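PDB 3KM5: Lys-gingipain W83 from Porphyromonas gingivalis, which cleaves proteins after lysine as a secreted cysteine protease, and carries adhesin domains, one of them the K2 domain seen here, that are haemolytic in vitro. Local coordinates for residues Val52-Asp66 with Arg159-Asp172. Numbering follows the deposited sequence.
With CA (calcium ion), chain D.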
ATOM      1  N   VAL A  52      -7.967  -1.763   4.971  1.00  9.15           N
ATOM      2  CA  VAL A  52      -6.696  -1.850   4.206  1.00  9.33           C
ATOM      3  C   VAL A  52      -5.954  -0.529   4.318  1.00  7.33           C
ATOM      4  O   VAL A  52      -6.466   0.414   4.893  1.00  8.44           O
ATOM      5  CB  VAL A  52      -6.989  -2.132   2.708  1.00  8.68           C
ATOM      6  CG1 VAL A  52      -7.859  -3.414   2.579  1.00  8.77           C
ATOM      7  CG2 VAL A  52      -7.667  -0.909   2.088  1.00  8.67           C
ATOM      8  N   VAL A  53      -4.761  -0.443   3.727  1.00  7.90           N
ATOM      9  CA  VAL A  53      -4.141   0.863   3.454  1.00  6.81           C
ATOM     10  C   VAL A  53      -4.094   1.058   1.915  1.00  7.58           C
ATOM     11  O   VAL A  53      -4.002   0.067   1.168  1.00  8.81           O
ATOM     12  CB  VAL A  53      -2.765   0.989   4.132  1.00  8.84           C
ATOM     13  CG1 VAL A  53      -1.696   0.140   3.409  1.00  7.73           C
ATOM     14  CG2 VAL A  53      -2.336   2.466   4.308  1.00  9.04           C
ATOM     15  N   SER A  54      -4.140   2.309   1.454  1.00  9.45           N
ATOM     16  CA  SER A  54      -4.356   2.596   0.021  1.00  8.12           C
ATOM     17  C   SER A  54      -3.509   3.775  -0.386  1.00  8.79           C
ATOM     18  O   SER A  54      -3.240   4.665   0.411  1.00  9.62           O
ATOM     19  CB  SER A  54      -5.828   2.965  -0.211  1.00  9.97           C
ATOM     20  OG  SER A  54      -6.137   4.220   0.393  1.00 11.07           O
ATOM     21  N   SER A  55      -3.134   3.774  -1.663  1.00  7.90           N
ATOM     22  CA  SER A  55      -2.525   4.920  -2.319  1.00  8.58           C
ATOM     23  C   SER A  55      -3.018   4.944  -3.786  1.00  8.16           C
ATOM     24  O   SER A  55      -3.127   3.924  -4.440  1.00  8.28           O
ATOM     25  CB  SER A  55      -0.994   4.832  -2.237  1.00  7.68           C
ATOM     26  OG  SER A  55      -0.386   5.934  -2.933  1.00  8.76           O
ATOM     27  N   PHE A  56      -3.365   6.119  -4.250  1.00  8.53           N
ATOM     28  CA  PHE A  56      -4.014   6.289  -5.552  1.00  8.94           C
ATOM     29  C   PHE A  56      -3.099   6.913  -6.626  1.00  9.96           C
ATOM     30  O   PHE A  56      -2.327   7.854  -6.370  1.00 10.76           O
ATOM     31  CB  PHE A  56      -5.289   7.141  -5.383  1.00 11.01           C
ATOM     32  CG  PHE A  56      -6.353   6.429  -4.621  1.00  9.45           C
ATOM     33  CD1 PHE A  56      -7.352   5.744  -5.274  1.00 11.12           C
ATOM     34  CD2 PHE A  56      -6.321   6.364  -3.241  1.00 10.93           C
ATOM     35  CE1 PHE A  56      -8.320   5.081  -4.582  1.00 10.89           C
ATOM     36  CE2 PHE A  56      -7.283   5.703  -2.526  1.00 14.12           C
ATOM     37  CZ  PHE A  56      -8.289   5.030  -3.196  1.00 12.03           C
ATOM     38  N   SER A  57      -3.207   6.427  -7.866  1.00 10.31           N
ATOM     39  CA  SER A  57      -2.689   7.160  -9.030  1.00 11.63           C
ATOM     40  C   SER A  57      -3.843   7.762  -9.836  1.00 13.88           C
ATOM     41  O   SER A  57      -3.565   8.462 -10.825  1.00 13.04           O
ATOM     42  CB  SER A  57      -1.810   6.292  -9.900  1.00 10.85           C
ATOM     43  OG  SER A  57      -2.522   5.243 -10.493  1.00  9.56           O
ATOM     44  N   TRP A  58      -5.091   7.474  -9.457  1.00 11.34           N
ATOM     45  CA  TRP A  58      -6.296   8.201  -9.929  1.00 12.89           C
ATOM     46  C   TRP A  58      -7.272   8.211  -8.776  1.00 16.45           C
ATOM     47  O   TRP A  58      -7.638   7.145  -8.267  1.00 15.26           O
ATOM     48  CB  TRP A  58      -6.976   7.536 -11.135  1.00 14.54           C
ATOM     49  CG  TRP A  58      -8.141   8.364 -11.659  1.00 17.04           C
ATOM     50  CD1 TRP A  58      -8.084   9.350 -12.622  1.00 19.71           C
ATOM     51  CD2 TRP A  58      -9.493   8.328 -11.204  1.00 13.97           C
ATOM     52  NE1 TRP A  58      -9.333   9.898 -12.805  1.00 21.02           N
ATOM     53  CE2 TRP A  58     -10.215   9.299 -11.948  1.00 21.81           C
ATOM     54  CE3 TRP A  58     -10.178   7.566 -10.251  1.00 20.61           C
ATOM     55  CZ2 TRP A  58     -11.584   9.522 -11.762  1.00 22.67           C
ATOM     56  CZ3 TRP A  58     -11.536   7.782 -10.069  1.00 26.15           C
ATOM     57  CH2 TRP A  58     -12.226   8.758 -10.817  1.00 16.91           C
ATOM     58  N   ASN A  59      -7.778   9.388  -8.413  1.00 18.16           N
ATOM     59  CA  ASN A  59      -8.784   9.498  -7.350  1.00 20.15           C
ATOM     60  C   ASN A  59      -9.596  10.765  -7.615  1.00 19.47           C
ATOM     61  O   ASN A  59      -9.322  11.817  -7.055  1.00 20.12           O
ATOM     62  CB  ASN A  59      -8.120   9.530  -5.964  1.00 17.70           C
ATOM     63  CG  ASN A  59      -9.117   9.639  -4.825  1.00 21.36           C
ATOM     64  OD1 ASN A  59     -10.289   9.305  -4.973  1.00 22.58           O
ATOM     65  ND2 ASN A  59      -8.643  10.072  -3.672  1.00 23.06           N
ATOM     66  N   GLY A  60     -10.570  10.648  -8.511  1.00 22.74           N
ATOM     67  CA  GLY A  60     -11.326  11.806  -8.993  1.00 26.08           C
ATOM     68  C   GLY A  60     -10.564  12.610 -10.039  1.00 26.33           C
ATOM     69  O   GLY A  60     -11.159  13.395 -10.774  1.00 30.15           O
ATOM     70  N   MET A  61      -9.249  12.396 -10.080  1.00 23.04           N
ATOM     71  CA  MET A  61      -8.357  13.029 -11.044  0.50 20.29           C
ATOM     72  C   MET A  61      -7.068  12.215 -11.115  1.00 20.38           C
ATOM     73  O   MET A  61      -6.766  11.423 -10.222  1.00 18.90           O
ATOM     74  CB  MET A  61      -8.067  14.496 -10.685  0.50 20.22           C
ATOM     75  CG  MET A  61      -7.198  14.745  -9.441  0.50 21.03           C
ATOM     76  SD  MET A  61      -6.590  16.453  -9.366  0.50 21.71           S
ATOM     77  CE  MET A  61      -5.411  16.415  -8.021  0.50 17.90           C
ATOM     78  N   ALA A  62      -6.343  12.358 -12.219  1.00 18.33           N
ATOM     79  CA  ALA A  62      -5.070  11.669 -12.438  1.00 18.88           C
ATOM     80  C   ALA A  62      -3.986  12.222 -11.517  1.00 15.78           C
ATOM     81  O   ALA A  62      -3.937  13.428 -11.292  1.00 19.84           O
ATOM     82  CB  ALA A  62      -4.638  11.826 -13.881  1.00 20.19           C
ATOM     83  N   LEU A  63      -3.129  11.332 -11.014  1.00 16.04           N
ATOM     84  CA  LEU A  63      -2.048  11.659 -10.063  1.00 13.21           C
ATOM     85  C   LEU A  63      -0.737  11.030 -10.505  1.00 11.33           C
ATOM     86  O   LEU A  63      -0.751  10.050 -11.265  1.00 15.30           O
ATOM     87  CB  LEU A  63      -2.393  11.148  -8.662  1.00 14.89           C
ATOM     88  CG  LEU A  63      -3.718  11.627  -8.104  1.00 11.83           C
ATOM     89  CD1 LEU A  63      -4.149  10.886  -6.823  1.00 14.76           C
ATOM     90  CD2 LEU A  63      -3.699  13.136  -7.887  1.00 16.23           C
ATOM     91  N   ASN A  64       0.360  11.582  -9.994  1.00 12.23           N
ATOM     92  CA  ASN A  64       1.733  11.161 -10.210  1.00 11.64           C
ATOM     93  C   ASN A  64       2.389  10.918  -8.834  1.00 12.30           C
ATOM     94  O   ASN A  64       3.174  11.737  -8.326  1.00 14.44           O
ATOM     95  CB  ASN A  64       2.513  12.228 -10.986  1.00 15.01           C
ATOM     96  CG  ASN A  64       2.202  12.222 -12.467  1.00 21.10           C
ATOM     97  OD1 ASN A  64       1.090  12.569 -12.890  1.00 24.93           O
ATOM     98  ND2 ASN A  64       3.200  11.833 -13.273  1.00 19.18           N
ATOM     99  N   PRO A  65       1.993   9.811  -8.186  1.00 11.91           N
ATOM    100  CA  PRO A  65       2.435   9.653  -6.807  1.00 10.22           C
ATOM    101  C   PRO A  65       3.914   9.362  -6.596  1.00  9.40           C
ATOM    102  O   PRO A  65       4.597   8.807  -7.457  1.00 10.74           O
ATOM    103  CB  PRO A  65       1.634   8.425  -6.338  1.00 10.31           C
ATOM    104  CG  PRO A  65       1.366   7.661  -7.605  1.00 12.42           C
ATOM    105  CD  PRO A  65       1.061   8.740  -8.570  1.00 11.03           C
ATOM    106  N   ASP A  66       4.390   9.757  -5.436  1.00  8.63           N
ATOM    107  CA  ASP A  66       5.627   9.256  -4.844  1.00  9.02           C
ATOM    108  C   ASP A  66       5.414   9.240  -3.335  1.00 10.92           C
ATOM    109  O   ASP A  66       5.831  10.151  -2.608  1.00  9.32           O
ATOM    110  CB  ASP A  66       6.847  10.074  -5.286  1.00 10.59           C
ATOM    111  CG  ASP A  66       8.166   9.446  -4.826  1.00 13.12           C
ATOM    112  OD1 ASP A  66       8.124   8.362  -4.230  1.00 10.96           O
ATOM    113  OD2 ASP A  66       9.249  10.068  -4.967  1.00 16.20           O
ATOM    114  N   ARG A 159       6.518   2.063  -1.266  1.00  9.44           N
ATOM    115  CA  ARG A 159       6.608   3.305  -2.021  1.00  8.72           C
ATOM    116  C   ARG A 159       5.804   3.144  -3.291  1.00  7.95           C
ATOM    117  O   ARG A 159       6.150   2.325  -4.132  1.00  7.71           O
ATOM    118  CB  ARG A 159       8.064   3.639  -2.334  1.00  9.58           C
ATOM    119  CG  ARG A 159       8.244   4.990  -3.017  1.00 10.71           C
ATOM    120  CD  ARG A 159       9.681   5.128  -3.429  1.00  9.61           C
ATOM    121  NE  ARG A 159       9.968   6.355  -4.158  1.00  9.77           N
ATOM    122  CZ  ARG A 159      11.129   6.639  -4.740  1.00 11.69           C
ATOM    123  NH1 ARG A 159      12.141   5.764  -4.702  1.00 13.50           N
ATOM    124  NH2 ARG A 159      11.270   7.794  -5.365  1.00 13.11           N
ATOM    125  N   HIS A 160       4.719   3.896  -3.425  1.00  7.82           N
ATOM    126  CA  HIS A 160       3.910   3.913  -4.636  1.00  7.50           C
ATOM    127  C   HIS A 160       4.449   5.055  -5.483  1.00  8.77           C
ATOM    128  O   HIS A 160       4.369   6.233  -5.096  1.00  8.33           O
ATOM    129  CB  HIS A 160       2.420   4.124  -4.257  1.00  8.78           C
ATOM    130  CG  HIS A 160       1.453   4.157  -5.405  1.00  8.28           C
ATOM    131  ND1 HIS A 160       0.252   4.827  -5.311  1.00  9.25           N
ATOM    132  CD2 HIS A 160       1.463   3.561  -6.633  1.00  7.81           C
ATOM    133  CE1 HIS A 160      -0.460   4.601  -6.399  1.00  8.83           C
ATOM    134  NE2 HIS A 160       0.260   3.859  -7.225  1.00  7.30           N
ATOM    135  N   TYR A 161       5.019   4.723  -6.635  1.00  9.76           N
ATOM    136  CA  TYR A 161       5.719   5.719  -7.420  1.00 11.61           C
ATOM    137  C   TYR A 161       5.929   5.230  -8.822  1.00  8.03           C
ATOM    138  O   TYR A 161       5.626   4.094  -9.132  1.00 10.50           O
ATOM    139  CB  TYR A 161       7.055   6.082  -6.755  1.00  9.62           C
ATOM    140  CG  TYR A 161       8.248   5.204  -7.061  1.00 10.62           C
ATOM    141  CD1 TYR A 161       9.396   5.764  -7.597  1.00  9.69           C
ATOM    142  CD2 TYR A 161       8.251   3.842  -6.798  1.00  8.33           C
ATOM    143  CE1 TYR A 161      10.480   4.998  -7.896  1.00 13.51           C
ATOM    144  CE2 TYR A 161       9.339   3.088  -7.071  1.00  9.06           C
ATOM    145  CZ  TYR A 161      10.457   3.660  -7.630  1.00 13.15           C
ATOM    146  OH  TYR A 161      11.595   2.910  -7.922  1.00 13.28           O
ATOM    147  N   ASN A 162       6.454   6.112  -9.674  1.00 10.58           N
ATOM    148  CA  ASN A 162       6.823   5.716 -11.043  1.00  9.15           C
ATOM    149  C   ASN A 162       5.623   5.200 -11.841  1.00 12.42           C
ATOM    150  O   ASN A 162       5.756   4.253 -12.619  1.00 13.22           O
ATOM    151  CB  ASN A 162       7.974   4.682 -11.051  1.00 10.99           C
ATOM    152  CG  ASN A 162       9.333   5.303 -11.117  1.00 11.87           C
ATOM    153  OD1 ASN A 162       9.513   6.511 -10.889  1.00 16.83           O
ATOM    154  ND2 ASN A 162      10.325   4.476 -11.434  1.00 15.87           N
ATOM    155  N   CYS A 163       4.463   5.843 -11.670  1.00  9.67           N
ATOM    156  CA  CYS A 163       3.231   5.477 -12.380  1.00 10.95           C
ATOM    157  C   CYS A 163       2.277   6.671 -12.319  1.00 11.34           C
ATOM    158  O   CYS A 163       2.440   7.578 -11.512  1.00 11.58           O
ATOM    159  CB  CYS A 163       2.559   4.217 -11.814  1.00  8.89           C
ATOM    160  SG  CYS A 163       2.026   4.354 -10.095  1.00 11.39           S
ATOM    161  N   SER A 164       1.296   6.668 -13.203  1.00 13.59           N
ATOM    162  CA  SER A 164       0.314   7.755 -13.247  0.50 14.80           C
ATOM    163  C   SER A 164      -0.992   7.292 -13.883  1.00 14.06           C
ATOM    164  O   SER A 164      -0.977   6.545 -14.873  1.00 16.57           O
ATOM    165  CB  SER A 164       0.875   8.954 -14.025  0.50 14.77           C
ATOM    166  OG  SER A 164      -0.082  10.006 -14.137  0.50 16.12           O
ATOM    167  N   ASP A 165      -2.111   7.751 -13.323  1.00 14.52           N
ATOM    168  CA  ASP A 165      -3.424   7.628 -13.974  1.00 14.10           C
ATOM    169  C   ASP A 165      -3.799   6.177 -14.237  1.00 16.03           C
ATOM    170  O   ASP A 165      -4.329   5.823 -15.296  1.00 18.75           O
ATOM    171  CB  ASP A 165      -3.429   8.443 -15.286  1.00 16.63           C
ATOM    172  CG  ASP A 165      -4.823   8.825 -15.759  1.00 18.37           C
ATOM    173  OD1 ASP A 165      -5.788   8.820 -14.971  1.00 22.50           O
ATOM    174  OD2 ASP A 165      -4.936   9.179 -16.948  1.00 25.11           O
ATOM    175  N   LEU A 166      -3.531   5.311 -13.260  1.00 16.52           N
ATOM    176  CA  LEU A 166      -4.048   3.941 -13.300  1.00 13.47           C
ATOM    177  C   LEU A 166      -5.222   3.954 -12.317  1.00 11.89           C
ATOM    178  O   LEU A 166      -6.264   4.566 -12.602  1.00 12.65           O
ATOM    179  CB  LEU A 166      -2.942   2.897 -13.032  1.00 12.94           C
ATOM    180  CG  LEU A 166      -1.991   2.484 -14.200  1.00 20.86           C
ATOM    181  CD1 LEU A 166      -2.787   1.940 -15.391  1.00 20.71           C
ATOM    182  CD2 LEU A 166      -1.086   3.574 -14.690  1.00 28.74           C
ATOM    183  N   ASN A 167      -5.080   3.362 -11.123  1.00  9.15           N
ATOM    184  CA  ASN A 167      -6.114   3.603 -10.102  1.00 10.34           C
ATOM    185  C   ASN A 167      -5.561   3.614  -8.678  1.00  9.95           C
ATOM    186  O   ASN A 167      -5.411   4.688  -8.111  1.00  9.91           O
ATOM    187  CB  ASN A 167      -7.329   2.678 -10.312  1.00 11.64           C
ATOM    188  CG  ASN A 167      -8.617   3.136  -9.608  1.00  9.12           C
ATOM    189  OD1 ASN A 167      -9.654   2.445  -9.713  1.00 11.08           O
ATOM    190  ND2 ASN A 167      -8.589   4.276  -8.909  1.00 11.16           N
ATOM    191  N   TYR A 168      -5.278   2.441  -8.125  1.00 10.53           N
ATOM    192  CA  TYR A 168      -4.861   2.362  -6.711  1.00 10.43           C
ATOM    193  C   TYR A 168      -3.990   1.135  -6.546  1.00  9.91           C
ATOM    194  O   TYR A 168      -3.991   0.191  -7.365  1.00  9.74           O
ATOM    195  CB  TYR A 168      -6.052   2.289  -5.719  1.00 10.85           C
ATOM    196  CG  TYR A 168      -6.997   1.166  -5.997  1.00  9.75           C
ATOM    197  CD1 TYR A 168      -6.659  -0.119  -5.660  1.00  7.10           C
ATOM    198  CD2 TYR A 168      -8.214   1.369  -6.652  1.00  8.99           C
ATOM    199  CE1 TYR A 168      -7.454  -1.160  -5.910  1.00  8.94           C
ATOM    200  CE2 TYR A 168      -9.057   0.301  -6.905  1.00 10.14           C
ATOM    201  CZ  TYR A 168      -8.670  -0.976  -6.545  1.00 10.23           C
ATOM    202  OH  TYR A 168      -9.448  -2.081  -6.811  1.00 10.57           O
ATOM    203  N   ILE A 169      -3.206   1.179  -5.459  1.00  9.34           N
ATOM    204  CA  ILE A 169      -2.671  -0.032  -4.830  1.00  9.22           C
ATOM    205  C   ILE A 169      -3.161  -0.099  -3.392  1.00  8.09           C
ATOM    206  O   ILE A 169      -3.139   0.896  -2.654  1.00  9.15           O
ATOM    207  CB  ILE A 169      -1.158  -0.112  -4.942  1.00  8.69           C
ATOM    208  CG1 ILE A 169      -0.643  -1.390  -4.298  1.00 12.54           C
ATOM    209  CG2 ILE A 169      -0.435   1.095  -4.354  1.00  9.61           C
ATOM    210  CD1 ILE A 169       0.727  -1.815  -4.755  1.00 17.11           C
ATOM    211  N   LEU A 170      -3.671  -1.270  -3.005  1.00  7.51           N
ATOM    212  CA  LEU A 170      -4.051  -1.527  -1.617  1.00  7.32           C
ATOM    213  C   LEU A 170      -3.061  -2.526  -1.011  1.00  8.09           C
ATOM    214  O   LEU A 170      -2.615  -3.441  -1.732  1.00  8.66           O
ATOM    215  CB  LEU A 170      -5.435  -2.159  -1.543  1.00  9.56           C
ATOM    216  CG  LEU A 170      -6.521  -1.481  -2.359  1.00  6.87           C
ATOM    217  CD1 LEU A 170      -7.857  -2.237  -2.243  1.00 11.45           C
ATOM    218  CD2 LEU A 170      -6.671  -0.034  -1.950  1.00 10.79           C
ATOM    219  N   LEU A 171      -2.811  -2.438   0.307  1.00  8.39           N
ATOM    220  CA  LEU A 171      -2.025  -3.428   1.032  1.00  6.00           C
ATOM    221  C   LEU A 171      -2.802  -3.879   2.235  1.00  7.70           C
ATOM    222  O   LEU A 171      -3.548  -3.104   2.816  1.00  8.49           O
ATOM    223  CB  LEU A 171      -0.659  -2.902   1.509  1.00  6.69           C
ATOM    224  CG  LEU A 171       0.205  -2.261   0.447  1.00  8.60           C
ATOM    225  CD1 LEU A 171       1.379  -1.504   1.060  1.00 10.18           C
ATOM    226  CD2 LEU A 171       0.742  -3.319  -0.505  1.00 11.27           C
ATOM    227  N   ASP A 172      -2.604  -5.133   2.611  1.00  8.24           N
ATOM    228  CA  ASP A 172      -3.204  -5.641   3.854  1.00  6.81           C
ATOM    229  C   ASP A 172      -2.370  -6.818   4.354  1.00  8.66           C
ATOM    230  O   ASP A 172      -1.608  -7.416   3.628  1.00  8.42           O
ATOM    231  CB  ASP A 172      -4.652  -6.027   3.559  1.00  9.62           C
ATOM    232  CG  ASP A 172      -5.536  -6.112   4.811  1.00  7.65           C
ATOM    233  OD1 ASP A 172      -5.075  -5.740   5.902  1.00  8.39           O
ATOM    234  OD2 ASP A 172      -6.721  -6.473   4.634  1.00 10.27           O
TER
HETATM  235 CA    CA D2012      -7.252  -5.766   7.093  1.00  9.22          CA
HETATM  236  O   HOH W   1      -1.513  12.176 -14.298  1.00 23.37           O
HETATM  237  O   HOH W   2       1.820  11.915 -16.058  1.00 25.36           O
HETATM  238  O   HOH W   3       4.523   8.777 -10.184  1.00 16.48           O
HETATM  239  O   HOH W   4       7.423   9.015  -9.075  1.00 21.10           O
HETATM  240  O   HOH W   5      -6.510  -7.828   7.972  1.00 11.33           O
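R159 forms a two-bond salt bridge with the D66 carboxylate, through NE and NH2. NE meets OD1 on its syn side at 2.7 Å; NH2 reaches OD2 from above the carboxylate plane. The extended arginine chain brings both nitrogens there, and the Y161 ring packs over one guanidinium face. H160 follows, with CG anti to the backbone N (chi1 -180°), which puts the imidazole between P65 and I169. S55 OG lies in the ring plane, hydrogen-bonded to H160 ND1 at 2.7 Å; N67 ND2 also bonds this hydroxyl. P65 CG sits over one ring face, 3.8 Å from the H160 centroid, in a CH-pi contact, and I169 CG2 covers the opposite face. D93 OD1 is hydrogen-bonded to both H160 NE2 and S57 OG. C163 O and P65 O are bridged by a water. In the loop, D165 N and L63 N approach S57 O from above and below its carbonyl plane. D165 OD1 lies 3.3 Å from W58 CD1 and forms a salt bridge with R126. L166 N donates to S57 OG at 2.9 Å. N167 O then accepts from both S57 N and W58 N. Y168 CB packs over a face of the F56 ring. From here strand 168-172 runs antiparallel to strand 52-56. I169 pairs with S55 and L171 with V53, each by two backbone bonds. Farther along, D172 binds calcium through both carboxylate oxygens, with T8, E10, G48 and N51. The contact joins both sheets of the jelly roll. Bonds at its edge and packing on both faces probably restrict the imidazole's rotation between them; the D93 carboxylate probably favours a proton on NE2.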